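Local coordinates for protein histidine acid phosphatase (Bifidobacterium longum subsp. infantis, PDB 6RXD) that probably removes phosphate groups from phytate and other inositol polyphosphates, working as a histidine acid phytase of the multiple inositol polyphosphate phosphatase type, at residues A[48-53]-A[309-314]; A[58-63]-A[80-85]; A[276-281]-A[288-293]. All blocks are in the same frame, centred on the assembly; numbering follows the deposited sequence.

Interaction 1 of 3, residues A[48-53]-A[309-314]; sequences RGLSSY and YNLYII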
# COMPACT_ATOMS: atom_id res chain seq x y z
N ARG A 48 3.93 8.70 1.36
CA ARG A 48 4.88 9.41 0.51
C ARG A 48 4.26 10.72 0.06
O ARG A 48 3.05 10.89 0.15
CB ARG A 48 5.17 8.59 -0.76
CG ARG A 48 5.83 7.25 -0.55
CD ARG A 48 5.90 6.50 -1.87
NE ARG A 48 6.64 7.24 -2.90
CZ ARG A 48 7.41 6.68 -3.82
NH1 ARG A 48 8.05 7.43 -4.72
NH2 ARG A 48 7.56 5.36 -3.85
N GLY A 49 5.08 11.63 -0.45
CA GLY A 49 4.54 12.85 -1.02
C GLY A 49 4.07 12.64 -2.45
O GLY A 49 3.94 11.50 -2.91
N LEU A 50 3.78 13.73 -3.15
CA LEU A 50 3.43 13.64 -4.57
C LEU A 50 4.60 13.02 -5.32
O LEU A 50 5.76 13.25 -4.98
CB LEU A 50 3.14 15.04 -5.12
CG LEU A 50 1.89 15.69 -4.55
CD1 LEU A 50 1.80 17.16 -5.00
CD2 LEU A 50 0.63 14.92 -4.97
N SER A 51 4.30 12.22 -6.35
CA SER A 51 5.34 11.52 -7.09
C SER A 51 6.16 12.48 -7.95
O SER A 51 7.35 12.25 -8.19
CB SER A 51 4.74 10.42 -7.97
OG SER A 51 3.85 10.97 -8.91
N SER A 52 5.53 13.55 -8.40
CA SER A 52 6.20 14.57 -9.20
C SER A 52 5.40 15.86 -9.21
O SER A 52 4.28 15.91 -8.70
CB SER A 52 6.39 14.07 -10.64
OG SER A 52 5.14 13.90 -11.27
N TYR A 53 6.00 16.91 -9.77
CA TYR A 53 5.33 18.20 -9.93
C TYR A 53 4.35 18.05 -11.08
O TYR A 53 4.72 18.16 -12.26
CB TYR A 53 6.38 19.29 -10.19
CG TYR A 53 5.85 20.71 -10.28
CD1 TYR A 53 5.03 21.24 -9.30
CD2 TYR A 53 6.20 21.52 -11.35
CE1 TYR A 53 4.54 22.55 -9.40
CE2 TYR A 53 5.73 22.82 -11.46
CZ TYR A 53 4.91 23.33 -10.48
OH TYR A 53 4.45 24.63 -10.60
N TYR A 309 -8.80 15.96 -6.16
CA TYR A 309 -8.97 14.83 -5.25
C TYR A 309 -7.63 14.19 -4.92
O TYR A 309 -7.37 13.82 -3.77
CB TYR A 309 -9.93 13.80 -5.84
CG TYR A 309 -10.04 12.54 -4.99
CD1 TYR A 309 -10.73 12.55 -3.79
CD2 TYR A 309 -9.45 11.36 -5.41
CE1 TYR A 309 -10.81 11.39 -3.01
CE2 TYR A 309 -9.54 10.22 -4.64
CZ TYR A 309 -10.22 10.24 -3.45
OH TYR A 309 -10.28 9.09 -2.71
N ASN A 310 -6.75 14.05 -5.91
CA ASN A 310 -5.43 13.49 -5.64
C ASN A 310 -4.62 14.34 -4.66
O ASN A 310 -3.83 13.82 -3.87
CB ASN A 310 -4.64 13.24 -6.93
CG ASN A 310 -4.91 11.85 -7.51
OD1 ASN A 310 -4.35 10.86 -7.04
ND2 ASN A 310 -5.78 11.78 -8.49
N LEU A 311 -4.81 15.66 -4.71
CA LEU A 311 -4.10 16.51 -3.75
C LEU A 311 -4.70 16.36 -2.36
O LEU A 311 -3.97 16.34 -1.37
CB LEU A 311 -4.13 17.98 -4.20
CG LEU A 311 -3.36 18.30 -5.49
CD1 LEU A 311 -3.37 19.81 -5.71
CD2 LEU A 311 -1.93 17.77 -5.44
N TYR A 312 -6.02 16.23 -2.29
CA TYR A 312 -6.71 16.00 -1.01
C TYR A 312 -6.22 14.73 -0.32
O TYR A 312 -5.96 14.73 0.90
CB TYR A 312 -8.22 15.94 -1.28
CG TYR A 312 -9.07 15.31 -0.20
CD1 TYR A 312 -9.29 15.95 1.01
CD2 TYR A 312 -9.70 14.10 -0.43
CE1 TYR A 312 -10.10 15.38 1.98
CE2 TYR A 312 -10.51 13.52 0.53
CZ TYR A 312 -10.71 14.17 1.73
OH TYR A 312 -11.51 13.61 2.70
N ILE A 313 -6.08 13.65 -1.07
CA ILE A 313 -5.67 12.41 -0.43
C ILE A 313 -4.19 12.40 -0.08
O ILE A 313 -3.80 11.86 0.96
CB ILE A 313 -6.11 11.17 -1.21
CG1 ILE A 313 -5.35 11.07 -2.54
CG2 ILE A 313 -7.62 11.19 -1.43
CD1 ILE A 313 -5.80 9.88 -3.42
N ILE A 314 -3.35 13.01 -0.92
CA ILE A 314 -1.93 13.08 -0.59
C ILE A 314 -1.69 14.04 0.58
O ILE A 314 -0.79 13.84 1.39
CB ILE A 314 -1.07 13.45 -1.82
CG1 ILE A 314 -1.08 12.30 -2.83
CG2 ILE A 314 0.38 13.71 -1.44
CD1 ILE A 314 -0.32 11.05 -2.36

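Interaction 2 of 3, residues A[58-63]-A[80-85]; sequences LLMRMA and EFVKNL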
# COMPACT_ATOMS: atom_id res chain seq x y z
N LEU A 58 -0.41 21.31 -12.53
CA LEU A 58 -1.50 21.54 -13.48
C LEU A 58 -2.59 22.41 -12.88
O LEU A 58 -3.16 23.27 -13.57
CB LEU A 58 -2.08 20.21 -13.97
CG LEU A 58 -1.22 19.44 -14.97
CD1 LEU A 58 -1.72 18.01 -15.13
CD2 LEU A 58 -1.22 20.16 -16.30
N LEU A 59 -2.90 22.19 -11.60
CA LEU A 59 -3.94 22.99 -10.98
C LEU A 59 -3.50 24.44 -10.77
O LEU A 59 -4.32 25.34 -10.83
CB LEU A 59 -4.43 22.34 -9.68
CG LEU A 59 -5.32 21.10 -9.87
CD1 LEU A 59 -5.59 20.48 -8.53
CD2 LEU A 59 -6.65 21.47 -10.56
N MET A 60 -2.20 24.66 -10.54
CA MET A 60 -1.70 26.04 -10.52
C MET A 60 -1.74 26.70 -11.90
O MET A 60 -2.04 27.88 -12.00
CB MET A 60 -0.28 26.13 -9.95
CG MET A 60 0.17 27.57 -9.66
SD MET A 60 -0.79 28.32 -8.32
CE MET A 60 0.21 27.92 -6.90
N ARG A 61 -1.47 25.95 -12.97
CA ARG A 61 -1.61 26.53 -14.31
C ARG A 61 -3.07 26.91 -14.55
O ARG A 61 -3.36 27.97 -15.12
CB ARG A 61 -1.13 25.55 -15.39
CG ARG A 61 0.31 25.05 -15.21
CD ARG A 61 1.35 26.16 -15.41
NE ARG A 61 1.57 26.96 -14.20
CZ ARG A 61 2.32 26.57 -13.17
NH1 ARG A 61 2.92 25.38 -13.17
NH2 ARG A 61 2.46 27.36 -12.11
N MET A 62 -4.00 26.08 -14.09
CA MET A 62 -5.42 26.37 -14.22
C MET A 62 -5.78 27.62 -13.41
O MET A 62 -6.54 28.49 -13.87
CB MET A 62 -6.25 25.16 -13.75
CG MET A 62 -7.75 25.33 -13.85
SD MET A 62 -8.56 23.79 -13.35
CE MET A 62 -10.26 24.18 -13.72
N ALA A 63 -5.19 27.72 -12.23
CA ALA A 63 -5.45 28.84 -11.34
C ALA A 63 -4.98 30.15 -11.95
O ALA A 63 -5.65 31.18 -11.83
CB ALA A 63 -4.77 28.62 -9.98
N GLU A 80 -7.36 31.57 -1.54
CA GLU A 80 -7.28 30.34 -0.76
C GLU A 80 -6.83 29.16 -1.62
O GLU A 80 -6.01 28.34 -1.18
CB GLU A 80 -8.60 30.02 -0.04
CG GLU A 80 -8.60 28.70 0.73
CD GLU A 80 -7.80 28.75 2.02
OE1 GLU A 80 -7.31 29.84 2.40
OE2 GLU A 80 -7.66 27.69 2.67
N PHE A 81 -7.33 29.09 -2.85
CA PHE A 81 -6.96 28.01 -3.76
C PHE A 81 -5.46 28.07 -4.08
O PHE A 81 -4.75 27.07 -3.99
CB PHE A 81 -7.80 28.10 -5.03
CG PHE A 81 -7.69 26.90 -5.93
CD1 PHE A 81 -8.24 25.68 -5.56
CD2 PHE A 81 -7.06 27.01 -7.16
CE1 PHE A 81 -8.13 24.58 -6.40
CE2 PHE A 81 -6.97 25.92 -8.01
CZ PHE A 81 -7.50 24.71 -7.64
N VAL A 82 -4.97 29.26 -4.42
CA VAL A 82 -3.55 29.44 -4.74
C VAL A 82 -2.67 29.16 -3.51
O VAL A 82 -1.59 28.59 -3.62
CB VAL A 82 -3.28 30.86 -5.31
CG1 VAL A 82 -1.79 31.07 -5.57
CG2 VAL A 82 -4.08 31.08 -6.59
N LYS A 83 -3.15 29.54 -2.32
CA LYS A 83 -2.40 29.26 -1.09
C LYS A 83 -2.27 27.76 -0.84
O LYS A 83 -1.22 27.27 -0.42
CB LYS A 83 -3.08 29.92 0.13
CG LYS A 83 -2.36 29.65 1.45
CD LYS A 83 -3.08 30.28 2.65
CE LYS A 83 -2.36 29.92 3.95
NZ LYS A 83 -3.06 30.45 5.15
N ASN A 84 -3.36 27.03 -1.07
CA ASN A 84 -3.34 25.58 -0.86
C ASN A 84 -2.35 24.91 -1.80
O ASN A 84 -1.54 24.07 -1.38
CB ASN A 84 -4.75 24.98 -1.05
CG ASN A 84 -5.66 25.26 0.12
OD1 ASN A 84 -5.21 25.34 1.26
ND2 ASN A 84 -6.95 25.44 -0.15
N LEU A 85 -2.40 25.31 -3.06
CA LEU A 85 -1.50 24.73 -4.07
C LEU A 85 -0.05 25.07 -3.77
O LEU A 85 0.80 24.19 -3.76
CB LEU A 85 -1.87 25.20 -5.48
CG LEU A 85 -3.23 24.79 -6.03
CD1 LEU A 85 -3.47 25.48 -7.37
CD2 LEU A 85 -3.28 23.30 -6.22

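Interaction 3 of 3, residues A[276-281]-A[288-293]; sequences KNCAPG and PDACGE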
# COMPACT_ATOMS: atom_id res chain seq x y z
N LYS A 276 9.64 22.91 -20.53
CA LYS A 276 9.70 22.05 -19.36
C LYS A 276 9.69 22.90 -18.10
O LYS A 276 10.39 23.91 -18.05
CB LYS A 276 10.98 21.23 -19.39
CG LYS A 276 10.86 19.96 -18.60
CD LYS A 276 12.16 19.53 -17.98
CE LYS A 276 11.88 18.31 -17.14
NZ LYS A 276 10.48 18.42 -16.63
N ASN A 277 8.93 22.49 -17.10
CA ASN A 277 8.80 23.30 -15.89
C ASN A 277 9.39 22.61 -14.67
O ASN A 277 9.64 21.40 -14.68
CB ASN A 277 7.33 23.67 -15.65
CG ASN A 277 7.16 24.93 -14.83
OD1 ASN A 277 8.11 25.68 -14.62
ND2 ASN A 277 5.94 25.17 -14.36
N CYS A 278 9.63 23.38 -13.62
CA CYS A 278 10.17 22.87 -12.37
C CYS A 278 9.42 23.55 -11.23
O CYS A 278 9.10 24.73 -11.33
CB CYS A 278 11.66 23.19 -12.28
SG CYS A 278 12.51 22.53 -10.82
N ALA A 279 9.14 22.81 -10.16
CA ALA A 279 8.47 23.38 -9.00
C ALA A 279 9.26 24.59 -8.47
O ALA A 279 10.49 24.55 -8.44
CB ALA A 279 8.31 22.34 -7.92
N PRO A 280 8.55 25.66 -8.06
CA PRO A 280 9.23 26.85 -7.53
C PRO A 280 10.14 26.48 -6.36
O PRO A 280 9.71 25.77 -5.45
CB PRO A 280 8.08 27.72 -7.03
CG PRO A 280 6.90 27.30 -7.85
CD PRO A 280 7.09 25.82 -8.05
N GLY A 281 11.39 26.95 -6.40
CA GLY A 281 12.34 26.71 -5.32
C GLY A 281 13.11 25.40 -5.41
O GLY A 281 14.03 25.15 -4.63
N PRO A 288 14.95 15.55 -9.60
CA PRO A 288 14.45 15.45 -10.97
C PRO A 288 12.92 15.36 -11.03
O PRO A 288 12.31 15.78 -12.02
CB PRO A 288 15.06 14.14 -11.48
CG PRO A 288 16.26 13.91 -10.62
CD PRO A 288 15.90 14.46 -9.27
N ASP A 289 12.33 14.82 -9.97
CA ASP A 289 10.88 14.65 -9.93
C ASP A 289 10.15 15.96 -9.68
O ASP A 289 8.93 16.02 -9.79
CB ASP A 289 10.50 13.60 -8.89
CG ASP A 289 10.85 12.19 -9.34
OD1 ASP A 289 10.53 11.85 -10.50
OD2 ASP A 289 11.46 11.43 -8.56
N ALA A 290 10.90 17.01 -9.37
CA ALA A 290 10.29 18.34 -9.23
C ALA A 290 10.01 18.96 -10.60
O ALA A 290 9.40 20.03 -10.69
CB ALA A 290 11.15 19.24 -8.39
N CYS A 291 10.47 18.30 -11.65
CA CYS A 291 10.20 18.71 -13.01
C CYS A 291 9.31 17.67 -13.66
O CYS A 291 9.73 16.53 -13.87
CB CYS A 291 11.52 18.82 -13.77
SG CYS A 291 12.73 19.88 -12.98
N GLY A 292 8.08 18.06 -13.98
CA GLY A 292 7.08 17.12 -14.46
C GLY A 292 7.14 16.85 -15.95
O GLY A 292 7.88 17.51 -16.69
N GLU A 293 6.37 15.87 -16.40
CA GLU A 293 6.31 15.54 -17.82
C GLU A 293 5.33 16.48 -18.50
O GLU A 293 4.22 16.67 -18.02
CB GLU A 293 5.87 14.09 -18.01
CG GLU A 293 6.88 13.09 -17.50
CD GLU A 293 6.37 11.69 -17.60
OE1 GLU A 293 5.23 11.55 -18.09
OE2 GLU A 293 7.08 10.75 -17.19
O HOH W 1 7.15 20.31 -17.08
O HOH W 2 6.55 20.45 -14.51

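Interaction 1 of 3, residues A[48-53]-A[309-314]
Leu50 lays its forked end over two residues of one helix, Leu311 and Ile314, with CD2 mainly over Ile314 and CD1 against Leu311. CD2 of Leu50 rests 3.7 Å from Ile314 CG2 and is nearly as close to CG1 of the same residue, while CD1 of Leu50 meets Leu311 CD2 at 3.8 Å. The leucine pair crosses at about a right angle, a methyl-to-methyl touch with no hydrogen bond. Ile314 holds CG1 anti to its carbonyl carbon (chi1 -69°), and this sends the CG2 branch against the loop backbone, where it lies 4.0 Å from Gly49 C and 3.8 Å from Leu50 N. That amide gives its proton to Asn92 OD1, leaving its contact with the methyl purely one of packing. With an alanine here in place of Leu50, Leu311 CD2 would probably lose its methyl partner and a gap would open beside Ile314 CG2. Between these two segments the fit is apolar; the loop's hydrogen bonds go to other neighbours, such as Asn92 and Met99. Residues 48-53 belong to the loop between strand 34-44 and helix 55-69, and helix 301-317 receives them on one side; Leu311 also reaches helices 55-69 and 75-95, whereas Tyr309 and Ile313 pack on helix 339-357.

Interaction 2 of 3, residues A[58-63]-A[80-85]
Leu85 pushes its CD1 methyl into the backbone of Leu59 and Met60, the central fit of an antiparallel helical hairpin made by helices 55-69 and 75-95. The axes of the two segments approach to 10.1 Å with 155° between their directions, so a side chain can reach the main chain opposite. CD1 of Leu85 comes within 3.5 Å of Met60 N and 3.6 Å of Leu59 C, filling a shallow hollow whose other walls are Leu59 CB, Met60 CB and Ala63 CB. The small methyl of Ala63 makes the next dent, and the Phe81 ring fits it edge-on, with Ala63 CB lying in the ring plane. Met60 supplies the return bump. Its chain bends at chi2 (67°) and again at chi3 and runs past Leu85 in the opposite direction, bringing CE to 3.7 Å from Leu85 CB; in the modelled conformer of Val82, it crosses that residue at about a right angle. On the inner side Leu59 and Leu85 both also touch Leu311 of helix 301-317, making the hairpin part of a three-helix packing. A carbonyl finishes the seam: Leu59 O lies near the plane of the Phe81 ring, at its edge, 3.9 Å from CE2.

Interaction 3 of 3, residues A[276-281]-A[288-293]
Cys291 and Cys278 face each other in a loop that joins the paired strands 264-265 and 297-298, a loop whose neck carries a cysteine pair, seen as a disulfide in a structure of this protein. Cys291 can be followed outward. Its CB packs 3.3 Å from Asn277 O, and the same oxygen is met by Cys291 CA at 3.2 Å in a CA-H...O contact. The next atom, SG, is held anti to its own carbonyl carbon (chi1 -54°) and turned to Cys278, where it lies 3.4 Å from Cys278 SG and 3.5 Å from Cys278 CB. The sulfur separation is too long for a covalent bond, but Cys278 was built in two conformers, and the distances to this one say little about the redox state. Lys276 also crowds Cys291 CB; it too has two conformers, and the tightness of this approach is doubtful. The backbone supplies a firmer join. Ala279 N gives a hydrogen bond of 2.8 Å to Ala290 O, with 158° at the hydrogen and the donor tilted 25° from the carbonyl plane, and Cys278 CA, in the conformer given, adds a CA-H...O contact to that oxygen. Two residues further along, beyond the cysteine pair, water replaces direct pairing between Asn277 and Gly292, an instance of two loop segments that separate with waters bridging their backbone polar groups. One water accepts from Asn277 N and can donate to Gly292 O; the other accepts from Gly292 N at 2.9 Å and can donate, weakly, to Asn277 O at 3.2 Å.

How the interactions relate
Taken together, the three contacts show chemistry shifting with local burial. Interactions 1 and 2 are buried and rest on apolar side chains, with no hydrogen bond across either. Helix 301-317, one side of interaction 1, also abuts interaction 2, where Leu311 CD1 packs on Leu59 and Leu85; interaction 1 seats a loop there, whereas interaction 2 mates two regular helices. Interaction 3 is only partly buried, and it turns to cysteines, a backbone hydrogen bond and bridging waters. Tyr53, at the end of the loop segment in interaction 1, ties the set: its N lies 3.1 Å from Asp289 O of interaction 3, and its OH 3.1 Å from Arg61 NH1 of interaction 2, both probable hydrogen bonds.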